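Local coordinates for putative uncharacterized protein (Coprinopsis cinerea, PDB 3W9A), which probably hydrolyses beta-glucans, acting through a family 131 glycoside hydrolase catalytic domain with a beta-jelly-roll fold, at residues A[66-71]-A[208-213]; A[74-79]-A[204-209]; A[92-97]-A[222-227]; A[100-105]-A[151-156]; A[167-172]-A[185-190]. One frame throughout, in Å; residues are numbered along the deposited sequence.

Contact 1 of 5, residues A[66-71]-A[208-213]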
# COMPACT_ATOMS: atom_id res chain seq x y z
N ILE A 66 -12.16 2.87 -4.86
CA ILE A 66 -12.70 4.18 -4.52
C ILE A 66 -13.77 4.60 -5.52
O ILE A 66 -13.62 4.43 -6.73
CB ILE A 66 -11.60 5.26 -4.40
CG1 ILE A 66 -10.73 5.28 -5.66
CG2 ILE A 66 -10.79 5.03 -3.13
CD1 ILE A 66 -9.76 6.44 -5.77
N ASP A 67 -14.91 5.07 -5.01
CA ASP A 67 -15.92 5.67 -5.87
C ASP A 67 -16.39 6.95 -5.22
O ASP A 67 -15.83 7.36 -4.19
CB ASP A 67 -17.07 4.69 -6.19
CG ASP A 67 -17.91 4.33 -4.98
OD1 ASP A 67 -17.83 4.97 -3.91
OD2 ASP A 67 -18.67 3.36 -5.10
N THR A 68 -17.42 7.57 -5.80
CA THR A 68 -17.91 8.85 -5.33
C THR A 68 -18.49 8.78 -3.92
O THR A 68 -18.55 9.79 -3.25
CB THR A 68 -18.97 9.48 -6.26
OG1 THR A 68 -20.14 8.66 -6.29
CG2 THR A 68 -18.43 9.64 -7.62
N THR A 69 -18.87 7.59 -3.46
CA THR A 69 -19.36 7.44 -2.08
C THR A 69 -18.27 7.16 -1.05
O THR A 69 -18.58 7.00 0.13
CB THR A 69 -20.38 6.30 -1.98
OG1 THR A 69 -19.68 5.03 -2.02
CG2 THR A 69 -21.43 6.40 -3.09
N ALA A 70 -17.01 7.09 -1.48
CA ALA A 70 -15.91 6.71 -0.58
C ALA A 70 -15.38 7.92 0.17
O ALA A 70 -14.24 8.35 -0.02
CB ALA A 70 -14.79 6.06 -1.39
N THR A 71 -16.21 8.49 1.01
CA THR A 71 -15.96 9.79 1.58
C THR A 71 -15.98 9.62 3.09
O THR A 71 -16.97 9.14 3.63
CB THR A 71 -17.03 10.79 1.09
OG1 THR A 71 -18.33 10.23 1.26
CG2 THR A 71 -16.86 11.06 -0.38
N ASN A 208 -13.25 14.22 -6.43
CA ASN A 208 -14.31 13.23 -6.33
C ASN A 208 -15.20 13.23 -7.58
O ASN A 208 -15.89 14.22 -7.88
CB ASN A 208 -15.14 13.53 -5.09
CG ASN A 208 -16.26 12.53 -4.86
OD1 ASN A 208 -16.96 12.10 -5.78
ND2 ASN A 208 -16.46 12.18 -3.60
N ARG A 209 -15.17 12.13 -8.31
CA ARG A 209 -16.15 11.87 -9.36
C ARG A 209 -16.07 10.44 -9.87
O ARG A 209 -15.09 9.72 -9.60
CB ARG A 209 -15.97 12.84 -10.54
CG ARG A 209 -14.56 12.87 -11.12
CD ARG A 209 -14.60 13.53 -12.47
NE ARG A 209 -13.33 13.53 -13.21
CZ ARG A 209 -12.55 14.59 -13.38
NH1 ARG A 209 -12.86 15.74 -12.83
NH2 ARG A 209 -11.44 14.49 -14.09
N ASN A 210 -17.12 10.03 -10.56
CA ASN A 210 -17.13 8.79 -11.32
C ASN A 210 -16.24 8.90 -12.53
O ASN A 210 -15.94 10.01 -12.99
CB ASN A 210 -18.55 8.48 -11.78
CG ASN A 210 -19.42 7.94 -10.67
OD1 ASN A 210 -18.99 7.12 -9.86
ND2 ASN A 210 -20.67 8.41 -10.63
N PRO A 211 -15.83 7.75 -13.09
CA PRO A 211 -16.13 6.39 -12.67
C PRO A 211 -15.21 5.91 -11.56
O PRO A 211 -14.27 6.64 -11.19
CB PRO A 211 -15.89 5.60 -13.96
CG PRO A 211 -14.81 6.32 -14.64
CD PRO A 211 -14.99 7.77 -14.30
N PRO A 212 -15.45 4.69 -11.04
CA PRO A 212 -14.63 4.21 -9.93
C PRO A 212 -13.23 3.82 -10.36
O PRO A 212 -12.98 3.64 -11.55
CB PRO A 212 -15.40 2.99 -9.39
CG PRO A 212 -16.72 3.01 -10.07
CD PRO A 212 -16.55 3.76 -11.35
N GLU A 213 -12.32 3.73 -9.39
CA GLU A 213 -10.97 3.21 -9.59
C GLU A 213 -10.75 1.93 -8.79
O GLU A 213 -11.20 1.83 -7.65
CB GLU A 213 -9.93 4.21 -9.10
CG GLU A 213 -9.97 5.57 -9.77
CD GLU A 213 -8.74 6.40 -9.46
OE1 GLU A 213 -7.98 6.02 -8.54
OE2 GLU A 213 -8.53 7.44 -10.13
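Ile66 lies alongside Glu213, the two side chains pointing the same way: Ile66 CD1 comes to 3.3 Å from Glu213 OE1, and Ile66 CG1 packs on Glu213 CB at 3.7 Å. CG1 sits between the isoleucine's own backbone N and carbonyl carbon (chi1 52°), which brings this longer branch beside the glutamate. The carboxylate beyond is held by Arg205 and His114 at OE2 and by Trp215 at OE1. The backbones form an antiparallel hydrogen-bonded pair, Ile66 N to Glu213 O at 3.1 Å and Glu213 N to Ile66 O at 3.0 Å. The strands then part into loops. Asp67 to Ala70 is a type I turn, fixed by Asp67 OD1, which accepts from Thr69 N (an Asx turn) and, on its syn side, from Thr69 OG1 at 2.6 Å. The turn presents Thr68 to the other loop, where its CG2 methyl rests on the peptide joining Arg209 to Asn210, 3.2 Å from Asn210 N. Asn208 ND2 donates almost straight (165°) to Thr68 O at 3.2 Å; the acceptor lies close to the amide plane, and the same nitrogen also serves Gln75 O. An alanine at Asn208 removes the donor shared by Thr68 O and Gln75 O, and the two loops would probably be held less firmly to each other here. The peptide before Pro211 is cis, where the chain turns back into strand 213-224. The contact thus lies where strand 61-66 and strand 213-224 meet at their ends, with Ile66 reaching from their sheet onto Met77 and Thr79 of strand 77-83 and Val203 of strand 203-205.

Contact 2 of 5, residues A[74-79]-A[204-209]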
# COMPACT_ATOMS: atom_id res chain seq x y z
N SER A 74 -14.03 14.01 4.39
CA SER A 74 -14.09 15.03 3.36
C SER A 74 -14.78 14.46 2.13
O SER A 74 -15.20 13.30 2.12
CB SER A 74 -12.67 15.47 2.99
OG SER A 74 -11.96 14.38 2.40
N GLN A 75 -14.90 15.26 1.08
CA GLN A 75 -15.33 14.77 -0.22
C GLN A 75 -14.25 14.00 -1.00
O GLN A 75 -14.54 13.43 -2.06
CB GLN A 75 -15.84 15.92 -1.09
CG GLN A 75 -17.34 15.94 -1.19
CD GLN A 75 -17.80 16.80 -2.34
OE1 GLN A 75 -17.49 17.99 -2.39
NE2 GLN A 75 -18.51 16.19 -3.29
N MSE A 76 -13.02 13.97 -0.51
CA MSE A 76 -11.96 13.22 -1.19
C MSE A 76 -12.28 11.74 -1.17
O MSE A 76 -12.93 11.25 -0.25
CB MSE A 76 -10.60 13.47 -0.54
CG MSE A 76 -10.22 14.94 -0.62
SE MSE A 76 -8.39 15.20 0.08
CE MSE A 76 -8.53 17.16 0.35
N MSE A 77 -11.81 11.03 -2.18
CA MSE A 77 -12.10 9.60 -2.35
C MSE A 77 -11.07 8.86 -1.58
O MSE A 77 -9.90 9.00 -1.85
CB MSE A 77 -12.10 9.18 -3.82
CG MSE A 77 -12.98 10.15 -4.60
SE MSE A 77 -13.72 9.49 -6.32
CE MSE A 77 -12.50 8.02 -6.77
N ARG A 78 -11.51 8.07 -0.61
CA ARG A 78 -10.57 7.39 0.30
C ARG A 78 -11.05 6.00 0.65
O ARG A 78 -12.20 5.82 1.07
CB ARG A 78 -10.41 8.20 1.59
CG ARG A 78 -9.76 9.56 1.42
CD ARG A 78 -9.51 10.23 2.77
NE ARG A 78 -8.41 9.63 3.51
CZ ARG A 78 -7.88 10.16 4.62
NH1 ARG A 78 -8.37 11.27 5.14
NH2 ARG A 78 -6.88 9.56 5.24
N THR A 79 -10.16 5.02 0.49
CA THR A 79 -10.40 3.65 0.96
C THR A 79 -9.08 3.17 1.48
O THR A 79 -8.18 2.89 0.69
CB THR A 79 -10.84 2.72 -0.17
OG1 THR A 79 -12.14 3.12 -0.64
CG2 THR A 79 -10.90 1.28 0.32
N LEU A 204 -6.02 7.38 -1.63
CA LEU A 204 -6.72 8.64 -1.54
C LEU A 204 -6.64 9.28 -2.90
O LEU A 204 -5.56 9.33 -3.51
CB LEU A 204 -6.08 9.55 -0.49
CG LEU A 204 -6.61 10.98 -0.30
CD1 LEU A 204 -6.30 11.41 1.13
CD2 LEU A 204 -6.00 11.98 -1.28
N ARG A 205 -7.79 9.75 -3.39
CA ARG A 205 -7.82 10.68 -4.53
C ARG A 205 -8.52 11.99 -4.13
O ARG A 205 -9.62 11.95 -3.55
CB ARG A 205 -8.52 10.06 -5.74
CG ARG A 205 -8.10 10.70 -7.04
CD ARG A 205 -8.83 10.09 -8.22
NE ARG A 205 -10.17 10.64 -8.35
CZ ARG A 205 -11.10 10.19 -9.19
NH1 ARG A 205 -10.87 9.14 -9.98
NH2 ARG A 205 -12.26 10.81 -9.23
N ILE A 206 -7.92 13.12 -4.47
CA ILE A 206 -8.45 14.42 -4.04
C ILE A 206 -9.77 14.74 -4.74
O ILE A 206 -10.75 15.03 -4.08
CB ILE A 206 -7.44 15.57 -4.21
CG1 ILE A 206 -6.22 15.37 -3.29
CG2 ILE A 206 -8.06 16.93 -3.86
CD1 ILE A 206 -5.05 16.26 -3.63
N VAL A 207 -9.79 14.68 -6.07
CA VAL A 207 -11.00 15.04 -6.84
C VAL A 207 -12.02 13.91 -6.83
O VAL A 207 -11.69 12.78 -7.18
CB VAL A 207 -10.65 15.41 -8.29
CG1 VAL A 207 -11.92 15.63 -9.12
CG2 VAL A 207 -9.80 16.66 -8.30
N ASN A 208 -13.25 14.22 -6.43
CA ASN A 208 -14.31 13.23 -6.33
C ASN A 208 -15.20 13.23 -7.58
O ASN A 208 -15.89 14.22 -7.88
CB ASN A 208 -15.14 13.53 -5.09
CG ASN A 208 -16.26 12.53 -4.86
OD1 ASN A 208 -16.96 12.10 -5.78
ND2 ASN A 208 -16.46 12.18 -3.60
N ARG A 209 -15.17 12.13 -8.31
CA ARG A 209 -16.15 11.87 -9.36
C ARG A 209 -16.07 10.44 -9.87
O ARG A 209 -15.09 9.72 -9.60
CB ARG A 209 -15.97 12.84 -10.54
CG ARG A 209 -14.56 12.87 -11.12
CD ARG A 209 -14.60 13.53 -12.47
NE ARG A 209 -13.33 13.53 -13.21
CZ ARG A 209 -12.55 14.59 -13.38
NH1 ARG A 209 -12.86 15.74 -12.83
NH2 ARG A 209 -11.44 14.49 -14.09
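Met77, present as selenomethionine, and Arg205 run side by side from an antiparallel hydrogen-bonded pair in one sheet of the jelly roll. The methionine chain bends at its last torsion and lays CE over the centre of the guanidinium, 3.5 Å above the plane. Beneath them the backbones are joined by Met77 N to Arg205 O and Arg205 N to Met77 O. Next along the strands, on the other face of the sheet, Leu204 CD1 covers one face of the Arg78 guanidinium, 3.6 Å from Arg78 NE, whose charge is met by Glu80. Toward the loops the other selenomethionine, Met76, lies alongside Ile206, its SE 4.0 Å from Ile206 CG1. A second shell sets these groups. Arg205 bends at chi3 (80°) and grips one carbonyl side-on, NE and NH2 each 2.9 Å from Val207 O and almost coplanar with it, which fixes the flat face that Met77 covers. On the opposite loop Ser74 OG accepts from Met76 N at 3.1 Å, an ST turn just before strand 77-83. Within it, Gln75 O accepts from Asn208 ND2 at 2.8 Å, both the amide and the carbonyl lying in plane with the bond.

Contact 3 of 5, residues A[92-97]-A[222-227]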
# COMPACT_ATOMS: atom_id res chain seq x y z
N GLY A 92 14.20 1.67 14.91
CA GLY A 92 15.20 0.91 14.20
C GLY A 92 15.07 1.06 12.70
O GLY A 92 14.54 2.06 12.22
N ASN A 93 15.54 0.06 11.98
CA ASN A 93 15.44 0.01 10.53
C ASN A 93 14.42 -1.05 10.14
O ASN A 93 14.60 -2.23 10.40
CB ASN A 93 16.83 -0.27 9.93
CG ASN A 93 16.83 -0.37 8.42
OD1 ASN A 93 16.00 0.22 7.73
ND2 ASN A 93 17.80 -1.10 7.90
N LEU A 94 13.31 -0.62 9.54
CA LEU A 94 12.22 -1.54 9.18
C LEU A 94 11.90 -1.40 7.71
O LEU A 94 12.12 -0.36 7.11
CB LEU A 94 10.94 -1.25 9.99
CG LEU A 94 11.06 -1.34 11.52
CD1 LEU A 94 9.77 -0.94 12.22
CD2 LEU A 94 11.49 -2.74 11.94
N PHE A 95 11.33 -2.46 7.17
CA PHE A 95 11.06 -2.55 5.75
C PHE A 95 9.59 -2.79 5.57
O PHE A 95 9.04 -3.79 6.04
CB PHE A 95 11.90 -3.67 5.13
CG PHE A 95 13.38 -3.44 5.27
CD1 PHE A 95 14.06 -3.80 6.43
CD2 PHE A 95 14.09 -2.80 4.26
CE1 PHE A 95 15.42 -3.56 6.55
CE2 PHE A 95 15.45 -2.56 4.38
CZ PHE A 95 16.11 -2.95 5.52
N TYR A 96 8.95 -1.84 4.91
CA TYR A 96 7.51 -1.89 4.73
C TYR A 96 7.26 -2.43 3.34
O TYR A 96 7.47 -1.71 2.35
CB TYR A 96 6.90 -0.50 4.87
CG TYR A 96 6.66 0.02 6.27
CD1 TYR A 96 7.67 0.05 7.21
CD2 TYR A 96 5.40 0.51 6.64
CE1 TYR A 96 7.45 0.56 8.49
CE2 TYR A 96 5.16 1.02 7.90
CZ TYR A 96 6.19 1.05 8.82
OH TYR A 96 5.93 1.57 10.07
N HIS A 97 6.83 -3.68 3.26
CA HIS A 97 6.65 -4.35 1.96
C HIS A 97 5.22 -4.28 1.46
O HIS A 97 4.25 -4.38 2.25
CB HIS A 97 6.98 -5.83 2.05
CG HIS A 97 8.43 -6.13 2.22
ND1 HIS A 97 9.20 -6.64 1.20
CD2 HIS A 97 9.25 -6.03 3.30
CE1 HIS A 97 10.43 -6.85 1.64
NE2 HIS A 97 10.49 -6.47 2.91
N ILE A 222 5.70 -5.94 7.32
CA ILE A 222 6.76 -5.09 7.84
C ILE A 222 7.73 -5.99 8.57
O ILE A 222 7.34 -6.76 9.45
CB ILE A 222 6.19 -4.03 8.81
CG1 ILE A 222 5.28 -3.05 8.05
CG2 ILE A 222 7.33 -3.30 9.53
CD1 ILE A 222 4.41 -2.16 8.93
N GLU A 223 8.99 -5.94 8.17
CA GLU A 223 10.00 -6.82 8.74
C GLU A 223 11.19 -6.00 9.24
O GLU A 223 11.42 -4.87 8.83
CB GLU A 223 10.47 -7.82 7.70
CG GLU A 223 11.24 -7.15 6.54
CD GLU A 223 11.82 -8.12 5.56
OE1 GLU A 223 12.04 -9.30 5.90
OE2 GLU A 223 12.07 -7.68 4.42
N GLU A 224 11.97 -6.60 10.12
CA GLU A 224 13.28 -6.06 10.43
C GLU A 224 14.24 -6.44 9.31
O GLU A 224 13.91 -7.22 8.42
CB GLU A 224 13.80 -6.63 11.75
CG GLU A 224 12.96 -6.27 12.94
CD GLU A 224 13.43 -6.97 14.22
OE1 GLU A 224 12.85 -6.66 15.28
OE2 GLU A 224 14.36 -7.80 14.15
N GLY A 225 15.44 -5.88 9.36
CA GLY A 225 16.50 -6.28 8.45
C GLY A 225 17.10 -7.62 8.86
O GLY A 225 16.84 -8.11 9.96
N PRO A 226 17.90 -8.24 7.97
CA PRO A 226 18.13 -7.70 6.64
C PRO A 226 16.92 -7.96 5.72
O PRO A 226 16.16 -8.91 5.92
CB PRO A 226 19.37 -8.46 6.18
CG PRO A 226 19.29 -9.77 6.88
CD PRO A 226 18.54 -9.55 8.16
N ILE A 227 16.75 -7.09 4.74
CA ILE A 227 15.58 -7.15 3.86
C ILE A 227 15.45 -8.51 3.16
O ILE A 227 16.44 -9.11 2.76
CB ILE A 227 15.59 -5.99 2.83
CG1 ILE A 227 14.25 -5.89 2.09
CG2 ILE A 227 16.72 -6.15 1.81
CD1 ILE A 227 14.18 -4.73 1.11
O HOH W 1 16.23 -4.17 11.41
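His97 NE2 donates to Glu223 OE2, which meets the imidazole at its edge, near the ring plane; the modelled 2.5 Å is unusually short, so the exact length is doubtful. Ring and carboxylate planes stand 68° apart. Glu223 CG lies between its backbone N and carbonyl carbon (chi1 67°), which turns the extended chain across toward the histidine. The other oxygen, OE1, is occupied by Thr228 OG1 and the amino-terminal N of Gly1. Between the backbones, Phe95 N donates to Glu223 O at 2.9 Å and Glu223 N to Phe95 O at 3.0 Å. Farther along, where the strands diverge, a water bridges them, donating to Asn93 O (2.7 Å) and accepting from Gly225 N (2.8 Å). Tyr96 OH bonds to Leu89 O. Apolar groups cover the rings between these polar points: Ile222 CD1 lies over one face of Tyr96, 3.6 Å from the ring centroid, and Ile227 CB over one face of Phe95, 3.9 Å from its centroid. The pairing joins strand 93-101 to strand 213-224, with strand 157-164 on the far flank of the first and strand 3-6 beside the second, while Tyr96 meets Phe119 and Phe199 from the other sheet of the jelly roll.

Contact 4 of 5, residues A[100-105]-A[151-156]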
# COMPACT_ATOMS: atom_id res chain seq x y z
N ILE A 100 1.73 -3.68 -5.68
CA ILE A 100 0.58 -2.98 -6.18
C ILE A 100 0.47 -3.10 -7.71
O ILE A 100 1.48 -3.25 -8.44
CB ILE A 100 0.65 -1.52 -5.68
CG1 ILE A 100 -0.64 -0.76 -5.97
CG2 ILE A 100 1.82 -0.77 -6.29
CD1 ILE A 100 -0.84 0.44 -5.06
N LYS A 101 -0.76 -3.09 -8.21
CA LYS A 101 -0.99 -2.99 -9.64
C LYS A 101 -2.33 -2.39 -9.96
O LYS A 101 -3.21 -2.24 -9.08
CB LYS A 101 -0.92 -4.36 -10.32
CG LYS A 101 -2.15 -5.23 -10.10
CD LYS A 101 -2.39 -6.17 -11.27
CE LYS A 101 -3.69 -6.92 -11.09
NZ LYS A 101 -3.85 -7.96 -12.14
N ARG A 102 -2.49 -2.07 -11.24
CA ARG A 102 -3.78 -1.69 -11.81
C ARG A 102 -4.09 -2.60 -12.98
O ARG A 102 -3.21 -3.34 -13.44
CB ARG A 102 -3.75 -0.23 -12.27
CG ARG A 102 -2.78 0.07 -13.41
CD ARG A 102 -3.20 1.37 -14.07
NE ARG A 102 -2.58 1.58 -15.36
CZ ARG A 102 -3.17 1.38 -16.54
NH1 ARG A 102 -4.41 0.92 -16.63
NH2 ARG A 102 -2.50 1.65 -17.65
N THR A 103 -5.33 -2.57 -13.45
CA THR A 103 -5.69 -3.22 -14.72
C THR A 103 -6.21 -2.16 -15.67
O THR A 103 -6.09 -0.96 -15.41
CB THR A 103 -6.75 -4.33 -14.52
OG1 THR A 103 -8.01 -3.77 -14.12
CG2 THR A 103 -6.28 -5.35 -13.48
N ASN A 104 -6.78 -2.60 -16.78
CA ASN A 104 -7.48 -1.70 -17.68
C ASN A 104 -8.90 -1.40 -17.22
O ASN A 104 -9.49 -0.41 -17.63
CB ASN A 104 -7.47 -2.30 -19.07
CG ASN A 104 -6.15 -2.06 -19.79
OD1 ASN A 104 -5.44 -1.08 -19.52
ND2 ASN A 104 -5.84 -2.91 -20.72
N THR A 105 -9.45 -2.25 -16.35
CA THR A 105 -10.79 -2.02 -15.78
C THR A 105 -10.71 -1.07 -14.59
O THR A 105 -9.83 -1.21 -13.74
CB THR A 105 -11.43 -3.34 -15.33
OG1 THR A 105 -11.45 -4.25 -16.43
CG2 THR A 105 -12.84 -3.14 -14.85
N PHE A 151 3.11 3.39 -15.11
CA PHE A 151 2.20 2.50 -14.37
C PHE A 151 1.49 1.57 -15.38
O PHE A 151 0.32 1.73 -15.70
CB PHE A 151 1.22 3.34 -13.53
CG PHE A 151 0.47 2.56 -12.47
CD1 PHE A 151 -0.64 3.12 -11.85
CD2 PHE A 151 0.86 1.29 -12.07
CE1 PHE A 151 -1.33 2.44 -10.86
CE2 PHE A 151 0.16 0.60 -11.10
CZ PHE A 151 -0.93 1.17 -10.49
N THR A 152 2.24 0.58 -15.86
CA THR A 152 1.77 -0.35 -16.88
C THR A 152 0.66 -1.24 -16.33
O THR A 152 0.80 -1.82 -15.25
CB THR A 152 2.91 -1.27 -17.36
OG1 THR A 152 4.10 -0.49 -17.60
CG2 THR A 152 2.53 -1.96 -18.64
N ALA A 153 -0.43 -1.36 -17.10
CA ALA A 153 -1.54 -2.23 -16.74
C ALA A 153 -1.06 -3.67 -16.58
O ALA A 153 -0.25 -4.16 -17.35
CB ALA A 153 -2.66 -2.15 -17.78
N ASP A 154 -1.56 -4.32 -15.52
CA ASP A 154 -1.26 -5.72 -15.20
C ASP A 154 0.15 -6.09 -14.77
O ASP A 154 0.42 -7.24 -14.45
CB ASP A 154 -1.79 -6.64 -16.31
CG ASP A 154 -3.31 -6.69 -16.32
OD1 ASP A 154 -3.91 -6.12 -17.24
OD2 ASP A 154 -3.90 -7.23 -15.35
N THR A 155 1.04 -5.11 -14.70
CA THR A 155 2.36 -5.34 -14.15
C THR A 155 2.31 -5.22 -12.62
O THR A 155 1.68 -4.30 -12.09
CB THR A 155 3.35 -4.35 -14.76
OG1 THR A 155 3.36 -4.54 -16.19
CG2 THR A 155 4.72 -4.55 -14.21
N TRP A 156 2.92 -6.16 -11.91
CA TRP A 156 2.89 -6.12 -10.45
C TRP A 156 4.14 -5.39 -10.01
O TRP A 156 5.23 -5.82 -10.31
CB TRP A 156 2.81 -7.52 -9.83
CG TRP A 156 1.41 -7.99 -9.63
CD1 TRP A 156 0.69 -8.87 -10.42
CD2 TRP A 156 0.52 -7.59 -8.57
NE1 TRP A 156 -0.57 -9.04 -9.90
CE2 TRP A 156 -0.70 -8.27 -8.78
CE3 TRP A 156 0.64 -6.73 -7.47
CZ2 TRP A 156 -1.80 -8.11 -7.92
CZ3 TRP A 156 -0.46 -6.58 -6.61
CH2 TRP A 156 -1.66 -7.27 -6.84
O HOH W 2 -3.07 -10.49 -10.65
O HOH W 3 -1.46 -9.18 -13.19
O HOH W 4 -0.12 -2.33 -12.76
O HOH W 5 -6.53 -5.53 -17.76
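Phe151 takes the Arg102 side chain over one ring face, with Arg102 CG 3.7 Å from the ring centroid. Its carbonyl catches the same residue: Arg102 NE donates to Phe151 O at 2.9 Å (155°). The guanidinium plane is turned 80° from the ring. Thr152 begins a type II turn that ends at Thr155. Ala153 follows, its CB set over the rim of the guanidinium face, 3.7 Å from Arg102 NH1. Asp154, with the positive phi usual at the third position of such a turn, sends its backbone N to Arg102 O at 2.8 Å. Its side chain reaches back, OD2 making a salt bridge with Lys101 NZ at 3.3 Å, its hydrogen bond weak, while OD1 is linked through a water to Asn104 N. Another water ties Lys101 NZ to Asp154 O. Thr155 O touches Lys101 CB at 3.1 Å. Trp156 closes the series: Lys101 CG, set between its backbone N and carbonyl carbon (chi1 76°), lies over the six-membered ring, 3.6 Å from the centroid, and the extended chain beyond carries NZ on to Asp154. A water in the indole plane joins Trp156 NE1 to Lys101 NZ. The lysine also makes a cation-pi contact with Tyr216. The segment 151-156 is a loop connection between the two sheets of the jelly roll, built round a type II turn, from strand 144-150 to strand 157-164, packed on the end of strand 93-101.

Contact 5 of 5, residues A[167-172]-A[185-190]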
# COMPACT_ATOMS: atom_id res chain seq x y z
N ALA A 167 18.11 7.35 12.20
CA ALA A 167 18.73 8.42 11.41
C ALA A 167 17.69 9.32 10.75
O ALA A 167 18.02 10.40 10.26
CB ALA A 167 19.65 7.82 10.36
N LYS A 168 16.43 8.89 10.74
CA LYS A 168 15.34 9.65 10.11
C LYS A 168 15.54 9.76 8.60
O LYS A 168 15.49 10.84 8.01
CB LYS A 168 15.12 11.01 10.80
CG LYS A 168 14.45 10.88 12.16
CD LYS A 168 14.59 12.13 13.02
CE LYS A 168 13.87 13.34 12.43
NZ LYS A 168 12.40 13.27 12.61
N THR A 169 15.77 8.61 7.97
CA THR A 169 15.88 8.51 6.52
C THR A 169 15.04 7.36 5.97
O THR A 169 14.73 6.39 6.67
CB THR A 169 17.33 8.29 6.06
OG1 THR A 169 17.80 7.00 6.49
CG2 THR A 169 18.25 9.41 6.57
N VAL A 170 14.72 7.48 4.68
CA VAL A 170 13.99 6.45 3.94
C VAL A 170 14.56 6.24 2.52
O VAL A 170 14.83 7.19 1.78
CB VAL A 170 12.49 6.79 3.88
CG1 VAL A 170 12.24 8.12 3.19
CG2 VAL A 170 11.73 5.68 3.18
N GLY A 171 14.78 4.98 2.17
CA GLY A 171 15.14 4.58 0.82
C GLY A 171 14.05 3.72 0.23
O GLY A 171 13.00 3.48 0.87
N LEU A 172 14.27 3.25 -1.00
CA LEU A 172 13.27 2.47 -1.71
C LEU A 172 13.87 1.23 -2.37
O LEU A 172 14.90 1.31 -3.08
CB LEU A 172 12.60 3.34 -2.78
CG LEU A 172 11.49 2.66 -3.57
CD1 LEU A 172 10.27 2.46 -2.67
CD2 LEU A 172 11.15 3.46 -4.83
N VAL A 185 16.52 3.53 -4.70
CA VAL A 185 16.80 4.84 -4.13
C VAL A 185 17.47 4.68 -2.76
O VAL A 185 16.90 4.11 -1.83
CB VAL A 185 15.55 5.74 -4.02
CG1 VAL A 185 15.94 7.13 -3.51
CG2 VAL A 185 14.83 5.86 -5.36
N GLN A 186 18.70 5.21 -2.67
CA GLN A 186 19.43 5.26 -1.41
C GLN A 186 18.68 6.16 -0.47
O GLN A 186 17.95 7.05 -0.91
CB GLN A 186 20.84 5.83 -1.63
CG GLN A 186 21.75 4.92 -2.41
CD GLN A 186 21.87 3.55 -1.79
OE1 GLN A 186 22.16 3.43 -0.60
NE2 GLN A 186 21.61 2.51 -2.58
N ASN A 187 18.90 5.96 0.83
CA ASN A 187 18.11 6.66 1.85
C ASN A 187 18.30 8.17 1.79
O ASN A 187 19.41 8.64 1.59
CB ASN A 187 18.42 6.12 3.26
CG ASN A 187 17.59 4.91 3.62
OD1 ASN A 187 16.94 4.86 4.67
ND2 ASN A 187 17.59 3.93 2.75
N VAL A 188 17.20 8.90 1.94
CA VAL A 188 17.19 10.36 1.91
C VAL A 188 16.50 10.88 3.17
O VAL A 188 15.66 10.18 3.73
CB VAL A 188 16.47 10.92 0.65
CG1 VAL A 188 17.04 10.31 -0.62
CG2 VAL A 188 14.96 10.67 0.72
N PRO A 189 16.84 12.10 3.62
CA PRO A 189 16.22 12.58 4.85
C PRO A 189 14.71 12.78 4.76
O PRO A 189 14.19 13.24 3.75
CB PRO A 189 16.93 13.91 5.12
CG PRO A 189 18.27 13.76 4.48
CD PRO A 189 18.01 12.93 3.24
N ALA A 190 14.01 12.42 5.83
CA ALA A 190 12.60 12.72 5.96
C ALA A 190 12.22 12.64 7.42
O ALA A 190 12.91 11.99 8.21
CB ALA A 190 11.76 11.74 5.15
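Val170 CG1 and Ala190 CB meet at 4.1 Å, and on the same face Leu172 CB packs against Val185 CB at 4.0 Å, with Val188 lying between these two pairs along the strand. Val170 CG1 sits between the backbone N and carbonyl carbon (chi1 60°), on the side where Ala190 lies. Trp139, Ala141 and Trp147 of the other sheet cover the valines and Leu172, while Ala190 meets Phe123. The backbones run antiparallel. Val170 N donates to Val188 O at 3.0 Å, and Val188 N returns a bond to Val170 O at 2.9 Å, arriving from well above the carbonyl plane. Leu172 and Val185 also exchange bonds, Leu172 N to Val185 O at 2.9 Å, both donors lying on lone pairs in the carbonyl plane. Between these pairs one strand spends three steps where the other spends two, a beta bulge within the hairpin of strands 169-176 and 182-189 of the jelly roll. Gly171 lies between the two pairs, next to Asn187; any CB there would collide with Asn187 and Val185 O. The Asn187 side chain fills this place instead, crossing Thr169 at about a right angle with Asn187 CB 3.7 Å from Thr169 CB. An alanine in place of Asn187 would probably open a gap over Gly171 and take a polar neighbour from the Thr169 hydroxyl. At the exposed end, Ala190 N donates almost straight (177°) to Lys168 O at 3.1 Å. Lys168 and Thr169 both face Asp164 in a G1 bulge, and Asp164 OD2 accepts from Ala167 N.

In the fold
From the N terminus, contact 1 opens at 66-71 and contact 2 at 74-79; both close on the same stretch, at 208-213 and 204-209, sharing Asn208 and Arg209, and they touch through Glu213 with Arg205. Contact 3 opens at 92-97 but closes at 222-227, crossing both. Contact 4 (100-105 with 151-156) follows on the same strand 93-101, and contact 5 (167-172 with 185-190) is a local hairpin; the two stand in series inside the other three loops. Contacts 1 and 5 lie on opposite sides of the chain's centre, about 33 Å between centres. Contacts 1, 3, 4 and 5 reach the sheet of strand 213-224, contact 2 the facing sheet.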